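Local coordinates for UPF0749 protein MT1873 (Mycobacterium tuberculosis, PDB 3GMG) that is of unknown function, belongs to the UPF0749 (DUF881) family and is thought to be membrane-associated, this chain being its C-terminal part, at residues A[36-41]-A[138-143]; A[59-64]-A[117-122]; A[67-72]-A[104-109]. One frame throughout, in Å; residues are numbered along the deposited sequence.

Interaction 1 of 3, residues A[36-41]-A[138-143]; sequences PGVMIT and VQQADR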
# COMPACT_ATOMS: atom_id res chain seq x y z
N PRO A 36 -8.20 -9.14 19.96
CA PRO A 36 -8.49 -10.48 19.51
C PRO A 36 -7.92 -10.71 18.12
O PRO A 36 -7.67 -9.76 17.40
CB PRO A 36 -10.02 -10.52 19.47
CG PRO A 36 -10.42 -9.12 19.36
CD PRO A 36 -9.41 -8.30 20.05
N GLY A 37 -7.70 -11.95 17.75
CA GLY A 37 -7.23 -12.21 16.43
C GLY A 37 -6.96 -13.69 16.19
O GLY A 37 -7.55 -14.58 16.80
N VAL A 38 -5.98 -13.94 15.32
CA VAL A 38 -5.53 -15.30 15.03
C VAL A 38 -4.01 -15.37 15.02
O VAL A 38 -3.33 -14.37 14.81
CB VAL A 38 -6.05 -15.83 13.70
CG1 VAL A 38 -7.57 -15.90 13.72
CG2 VAL A 38 -5.55 -14.98 12.50
N MET A 39 -3.51 -16.58 15.31
CA MET A 39 -2.14 -16.97 15.01
C MET A 39 -2.20 -18.07 13.98
O MET A 39 -2.89 -19.09 14.16
CB MET A 39 -1.44 -17.45 16.27
CG MET A 39 0.00 -17.92 16.05
SD MET A 39 0.99 -18.33 17.56
CE MET A 39 0.08 -19.75 18.05
N ILE A 40 -1.46 -17.87 12.90
CA ILE A 40 -1.40 -18.80 11.79
C ILE A 40 -0.00 -19.37 11.76
O ILE A 40 0.97 -18.62 11.69
CB ILE A 40 -1.66 -18.07 10.46
CG1 ILE A 40 -3.01 -17.35 10.51
CG2 ILE A 40 -1.57 -19.06 9.28
CD1 ILE A 40 -3.15 -16.23 9.54
N THR A 41 0.11 -20.69 11.84
CA THR A 41 1.39 -21.37 11.69
C THR A 41 1.45 -22.03 10.32
O THR A 41 0.49 -22.69 9.91
CB THR A 41 1.57 -22.42 12.76
OG1 THR A 41 1.44 -21.81 14.04
CG2 THR A 41 2.93 -23.08 12.62
N VAL A 138 -4.53 -22.72 12.23
CA VAL A 138 -5.16 -21.43 12.50
C VAL A 138 -5.72 -21.44 13.91
O VAL A 138 -6.64 -22.20 14.20
CB VAL A 138 -6.30 -21.17 11.49
CG1 VAL A 138 -6.94 -19.83 11.75
CG2 VAL A 138 -5.78 -21.21 10.06
N GLN A 139 -5.16 -20.63 14.78
CA GLN A 139 -5.59 -20.54 16.17
C GLN A 139 -6.31 -19.20 16.40
O GLN A 139 -5.70 -18.15 16.36
CB GLN A 139 -4.39 -20.67 17.11
CG GLN A 139 -4.71 -20.48 18.59
CD GLN A 139 -5.51 -21.64 19.13
OE1 GLN A 139 -4.99 -22.76 19.23
NE2 GLN A 139 -6.79 -21.42 19.41
N GLN A 140 -7.60 -19.27 16.70
CA GLN A 140 -8.33 -18.10 17.15
C GLN A 140 -7.96 -17.81 18.59
O GLN A 140 -7.79 -18.73 19.41
CB GLN A 140 -9.84 -18.31 17.03
CG GLN A 140 -10.30 -18.50 15.60
CD GLN A 140 -11.80 -18.68 15.46
OE1 GLN A 140 -12.57 -17.98 16.12
NE2 GLN A 140 -12.22 -19.60 14.61
N ALA A 141 -7.85 -16.53 18.93
CA ALA A 141 -7.41 -16.14 20.26
C ALA A 141 -8.11 -14.87 20.72
O ALA A 141 -8.29 -13.92 19.97
CB ALA A 141 -5.89 -15.95 20.29
N ASP A 142 -8.47 -14.84 22.00
CA ASP A 142 -9.07 -13.65 22.57
C ASP A 142 -8.07 -12.49 22.67
O ASP A 142 -8.46 -11.33 22.76
CB ASP A 142 -9.66 -13.96 23.94
CG ASP A 142 -10.91 -14.82 23.86
OD1 ASP A 142 -11.51 -14.96 22.77
OD2 ASP A 142 -11.32 -15.35 24.92
N ARG A 143 -6.77 -12.79 22.65
CA ARG A 143 -5.72 -11.78 22.67
C ARG A 143 -4.51 -12.23 21.87
O ARG A 143 -3.93 -13.27 22.13
CB ARG A 143 -5.25 -11.48 24.09
CG ARG A 143 -4.10 -10.50 24.15
CD ARG A 143 -3.69 -10.17 25.58
NE ARG A 143 -2.41 -9.50 25.60
CZ ARG A 143 -1.69 -9.29 26.69
NH1 ARG A 143 -2.14 -9.70 27.88
NH2 ARG A 143 -0.51 -8.67 26.60
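Gly37 and Ala141 face each other as a hydrogen-bonded antiparallel pair, Gly37 N reaching Ala141 O at 3.0 Å and Ala141 N returning to Gly37 O. Two residues on, Met39 and Gln139 repeat the pattern, with Gln139 N to Met39 O at 2.8 Å and nearly straight (171°). Between these pairs Val38 CA lies 3.1 Å from Gln139 O, a CA-H...O contact. Val38 stands on the face it shares with Gln140, Ile40 and Val138. With CG1 anti to the carbonyl carbon (chi1 -62°), this methyl is the branch nearer strand 135-141; it packs along Gln140 CG at 4.2 Å and more loosely on Val138 CG1 at 4.4 Å. Met39 and Gln139 occupy the other face and meet only near their roots, CB to CB 4.4 Å. Gln139 then bends at its second torsion (70°), which swings the amide away from Met39 and back over its own strand, where NE2 donates to Gln140 O at 2.9 Å with that oxygen close to the amide plane. At the far end Pro36 CA and CB rest against the carbonyl oxygens of Ala141 and Asp142, and Arg143 leads away to a salt bridge with Asp145. Strand 135-141 is the outermost strand, within this chain, of a five-stranded antiparallel sheet, and strand 37-43 lies between it and strand 104-109. Helix 112-119 packs on the Val38 face, Leu115 against Val38 and Pro112, Pro113 and Ala116 against Gln140, while Met39 on the reverse face touches Ser105 and Leu107.

Interaction 2 of 3, residues A[59-64]-A[117-122]; sequences NELRAA and AAMNIP
The last turns of helices 51-63 and 112-119 come together with Glu60 and Ala118 nearest, their CA atoms 5.9 Å apart. Ala118 CB, a small group consistent with this closeness, fits against Glu60 O and meets Ala64 CB at 3.8 Å, methyl to methyl, just where helix 51-63 ends. Met119 supplies the other half of the contact. Its chain bends at the second torsion (-60°) and again at the third (99°), folding CE back toward the partner helix. There CE touches Leu61 CD2 at 3.7 Å, the two side chains crossing at about a right angle, and Glu60 CB, also at 3.7 Å. Glu60 runs extended past this methyl group, placing OE1 beside the end of the neighbouring helix. A water bridges the gap, donating to Glu60 OE1 at 2.7 Å and to Met119 O at 2.8 Å. OE2 accepts from Ala125 N, which gives each carboxylate oxygen a partner. Gln126 NE2 donates to both Met119 O and Asn120 OD1. Beneath the pair lies the five-stranded sheet: Leu61 reaches down onto Ile40, Ile106 and Ala108, Met119 also rests on Ile40, and Leu115 of helix 112-119 packs against both Leu61 and Ala64.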
# COMPACT_ATOMS: atom_id res chain seq x y z
N ASN A 59 -3.04 -10.64 2.08
CA ASN A 59 -4.20 -10.02 1.44
C ASN A 59 -5.51 -10.64 1.89
O ASN A 59 -6.53 -9.95 2.01
CB ASN A 59 -4.06 -10.07 -0.08
CG ASN A 59 -3.08 -9.04 -0.61
OD1 ASN A 59 -2.91 -7.98 -0.01
ND2 ASN A 59 -2.44 -9.34 -1.74
N GLU A 60 -5.52 -11.94 2.16
CA GLU A 60 -6.70 -12.59 2.71
C GLU A 60 -7.03 -12.03 4.10
O GLU A 60 -8.18 -11.75 4.43
CB GLU A 60 -6.53 -14.12 2.77
CG GLU A 60 -6.60 -14.74 1.38
CD GLU A 60 -6.13 -16.17 1.33
OE1 GLU A 60 -6.21 -16.87 2.36
OE2 GLU A 60 -5.65 -16.58 0.24
N LEU A 61 -6.01 -11.85 4.94
CA LEU A 61 -6.21 -11.31 6.27
C LEU A 61 -6.70 -9.86 6.21
O LEU A 61 -7.59 -9.48 6.97
CB LEU A 61 -4.93 -11.41 7.12
CG LEU A 61 -4.51 -12.84 7.48
CD1 LEU A 61 -3.07 -12.81 8.04
CD2 LEU A 61 -5.50 -13.48 8.46
N ARG A 62 -6.11 -9.08 5.31
CA ARG A 62 -6.59 -7.71 5.09
C ARG A 62 -8.03 -7.70 4.65
O ARG A 62 -8.83 -6.88 5.14
CB ARG A 62 -5.75 -7.02 4.04
CG ARG A 62 -4.41 -6.65 4.50
CD ARG A 62 -3.63 -6.12 3.33
NE ARG A 62 -2.36 -5.55 3.73
CZ ARG A 62 -1.29 -5.44 2.96
NH1 ARG A 62 -1.30 -5.89 1.71
NH2 ARG A 62 -0.19 -4.90 3.44
N ALA A 63 -8.39 -8.60 3.73
CA ALA A 63 -9.77 -8.70 3.24
C ALA A 63 -10.71 -8.85 4.42
O ALA A 63 -11.67 -8.09 4.55
CB ALA A 63 -9.95 -9.86 2.23
N ALA A 64 -10.34 -9.75 5.35
CA ALA A 64 -11.15 -10.13 6.50
C ALA A 64 -11.13 -9.11 7.64
O ALA A 64 -11.65 -9.40 8.72
CB ALA A 64 -10.66 -11.49 7.03
N ALA A 117 -12.19 -17.76 8.85
CA ALA A 117 -12.98 -18.06 7.64
C ALA A 117 -12.20 -17.73 6.38
O ALA A 117 -12.20 -18.53 5.43
CB ALA A 117 -14.31 -17.30 7.65
N ALA A 118 -11.51 -16.59 6.36
CA ALA A 118 -10.72 -16.19 5.21
C ALA A 118 -9.68 -17.25 4.91
O ALA A 118 -9.45 -17.61 3.75
CB ALA A 118 -10.07 -14.82 5.40
N MET A 119 -9.02 -17.74 5.96
CA MET A 119 -8.00 -18.76 5.75
C MET A 119 -8.54 -20.04 5.14
O MET A 119 -7.82 -20.73 4.43
CB MET A 119 -7.24 -19.08 7.04
CG MET A 119 -6.31 -17.99 7.54
SD MET A 119 -4.95 -17.47 6.45
CE MET A 119 -5.79 -16.06 5.85
N ASN A 120 -9.82 -20.34 5.38
CA ASN A 120 -10.43 -21.57 4.88
C ASN A 120 -11.14 -21.46 3.52
O ASN A 120 -11.72 -22.42 3.06
CB ASN A 120 -11.39 -22.10 5.95
CG ASN A 120 -10.66 -22.61 7.17
OD1 ASN A 120 -9.59 -23.23 7.05
ND2 ASN A 120 -11.20 -22.33 8.36
N ILE A 121 -11.02 -20.33 2.85
CA ILE A 121 -11.67 -20.16 1.55
C ILE A 121 -10.85 -20.96 0.53
O ILE A 121 -9.62 -20.80 0.45
CB ILE A 121 -11.74 -18.70 1.14
CG1 ILE A 121 -12.65 -17.92 2.10
CG2 ILE A 121 -12.27 -18.53 -0.29
CD1 ILE A 121 -12.60 -16.43 1.87
N PRO A 122 -11.51 -21.83 -0.26
CA PRO A 122 -10.76 -22.60 -1.25
C PRO A 122 -10.12 -21.73 -2.31
O PRO A 122 -10.65 -20.66 -2.66
CB PRO A 122 -11.81 -23.53 -1.87
CG PRO A 122 -12.99 -23.46 -1.01
CD PRO A 122 -12.94 -22.15 -0.28
O HOH W 1 -6.37 -19.56 2.39

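Interaction 3 of 3, residues A[67-72]-A[104-109]; sequences EAIQIN and YSILAI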
# COMPACT_ATOMS: atom_id res chain seq x y z
N GLU A 67 -6.46 -5.56 11.37
CA GLU A 67 -6.03 -4.20 11.71
C GLU A 67 -4.55 -4.07 12.05
O GLU A 67 -4.01 -2.96 12.16
CB GLU A 67 -6.90 -3.67 12.86
CG GLU A 67 -8.37 -3.61 12.43
CD GLU A 67 -9.32 -3.15 13.52
OE1 GLU A 67 -8.90 -3.06 14.68
OE2 GLU A 67 -10.50 -2.83 13.18
N ALA A 68 -3.88 -5.22 12.26
CA ALA A 68 -2.45 -5.26 12.46
C ALA A 68 -2.04 -6.67 12.09
O ALA A 68 -2.76 -7.62 12.36
CB ALA A 68 -2.08 -4.95 13.93
N ILE A 69 -0.88 -6.79 11.43
CA ILE A 69 -0.34 -8.08 11.00
C ILE A 69 1.16 -8.09 11.24
O ILE A 69 1.85 -7.12 10.95
CB ILE A 69 -0.63 -8.38 9.50
CG1 ILE A 69 -2.13 -8.34 9.22
CG2 ILE A 69 -0.07 -9.75 9.07
CD1 ILE A 69 -2.47 -8.44 7.72
N GLN A 70 1.65 -9.21 11.79
CA GLN A 70 3.07 -9.42 11.99
C GLN A 70 3.44 -10.79 11.44
O GLN A 70 2.74 -11.76 11.66
CB GLN A 70 3.38 -9.36 13.48
CG GLN A 70 4.82 -9.53 13.86
CD GLN A 70 5.06 -9.23 15.32
OE1 GLN A 70 4.59 -8.22 15.86
NE2 GLN A 70 5.83 -10.08 15.96
N ILE A 71 4.56 -10.87 10.72
CA ILE A 71 5.07 -12.15 10.22
C ILE A 71 6.35 -12.49 10.97
O ILE A 71 7.27 -11.69 10.98
CB ILE A 71 5.34 -12.09 8.71
CG1 ILE A 71 4.04 -11.74 7.98
CG2 ILE A 71 5.90 -13.42 8.20
CD1 ILE A 71 4.22 -11.44 6.51
N ASN A 72 6.38 -13.66 11.60
CA ASN A 72 7.54 -14.14 12.37
C ASN A 72 8.13 -15.38 11.73
O ASN A 72 7.42 -16.19 11.11
CB ASN A 72 7.12 -14.55 13.78
CG ASN A 72 6.67 -13.38 14.67
OD1 ASN A 72 7.02 -12.25 14.44
ND2 ASN A 72 5.95 -13.70 15.75
N TYR A 104 6.77 -20.54 9.61
CA TYR A 104 6.37 -19.15 9.78
C TYR A 104 5.20 -19.05 10.75
O TYR A 104 4.39 -19.97 10.84
CB TYR A 104 5.94 -18.54 8.44
CG TYR A 104 6.91 -18.75 7.27
CD1 TYR A 104 6.58 -19.57 6.21
CD2 TYR A 104 8.13 -18.10 7.24
CE1 TYR A 104 7.46 -19.76 5.15
CE2 TYR A 104 9.01 -18.28 6.20
CZ TYR A 104 8.69 -19.11 5.17
OH TYR A 104 9.58 -19.26 4.12
N SER A 105 5.10 -17.91 11.42
CA SER A 105 3.95 -17.60 12.29
C SER A 105 3.44 -16.24 11.88
O SER A 105 4.21 -15.29 11.80
CB SER A 105 4.39 -17.58 13.77
OG SER A 105 3.28 -17.61 14.66
N ILE A 106 2.14 -16.15 11.60
CA ILE A 106 1.54 -14.87 11.24
C ILE A 106 0.53 -14.52 12.30
O ILE A 106 -0.36 -15.32 12.59
CB ILE A 106 0.89 -14.88 9.85
CG1 ILE A 106 1.91 -15.31 8.78
CG2 ILE A 106 0.29 -13.52 9.52
CD1 ILE A 106 1.89 -16.80 8.44
N LEU A 107 0.67 -13.34 12.88
CA LEU A 107 -0.24 -12.83 13.91
C LEU A 107 -1.10 -11.75 13.28
O LEU A 107 -0.59 -10.90 12.58
CB LEU A 107 0.53 -12.23 15.07
CG LEU A 107 1.59 -13.12 15.73
CD1 LEU A 107 2.43 -12.31 16.69
CD2 LEU A 107 0.90 -14.23 16.49
N ALA A 108 -2.39 -11.81 13.50
CA ALA A 108 -3.31 -10.80 12.95
C ALA A 108 -4.38 -10.46 13.98
O ALA A 108 -4.94 -11.35 14.60
CB ALA A 108 -3.95 -11.27 11.71
N ILE A 109 -4.63 -9.17 14.14
CA ILE A 109 -5.65 -8.66 15.06
C ILE A 109 -6.88 -8.31 14.26
O ILE A 109 -6.80 -7.58 13.27
CB ILE A 109 -5.14 -7.46 15.85
CG1 ILE A 109 -4.05 -7.89 16.85
CG2 ILE A 109 -6.29 -6.77 16.62
CD1 ILE A 109 -3.24 -6.75 17.45
O HOH W 2 4.52 -16.16 16.79
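Gln70 and Leu107 form a hydrogen-bonded pair, Gln70 N to Leu107 O and Leu107 N to Gln70 O both 2.9 Å. Asn72 and Ser105 form the next, with Asn72 N to Ser105 O at 2.7 Å. At the other end Glu67 N donates almost straight (172°) to Ile109 O. On one face Ile69 and Ile106 run alongside each other in the same direction, CG2 to CG2 3.8 Å. On the other, Leu107 CD1 packs on two amide groups, over the face of Gln70 at NE2 (4.1 Å) and obliquely at Asn72 ND2 (3.9 Å). Strand 104-109 is the central strand of the five-stranded antiparallel sheet and 68-72 lies beside it, with 77-79 and 37-43 on their outer sides; helix 51-63 packs on the isoleucine face through Leu61 and Ile58. The Gln70 amide steadies that of Asn72: extended, with CG anti to the backbone N (-179°), it sends NE2 to a lone pair of Asn72 OD1 at 2.9 Å. Ser77 OG also bonds Asn72 OD1, a water links Asn72 ND2 to Ser105 OG, and Gln70 OE1 accepts from Ala148 N. Farther out, the Glu67 carboxylate is held by the backbone N atoms of Gln156, Tyr157 and Ala158 of the second subunit.

In the fold
Interactions 1 and 3 are two strand pairings of one five-stranded antiparallel sheet, their centres about 9 Å apart; strands 37-43 and 104-109 are neighbours and join them through probable hydrogen bonds, Ile40 O to Ile106 N at 2.7 Å among them. Interaction 2, its centre about 13 Å from each of theirs, joins helices 51-63 and 112-119 over one face of that sheet. Val138 CG2 meets Met119 CB at 4.0 Å and Leu61 CB meets Ile69 CD1 at 3.9 Å, making one apolar layer. Along the chain the contacts are nested: 3 inside 2, and 2 inside 1. In this alpha+beta arrangement residues 22-42 and 99-119, predicted as transmembrane helices, include strands 37-43 and 104-109.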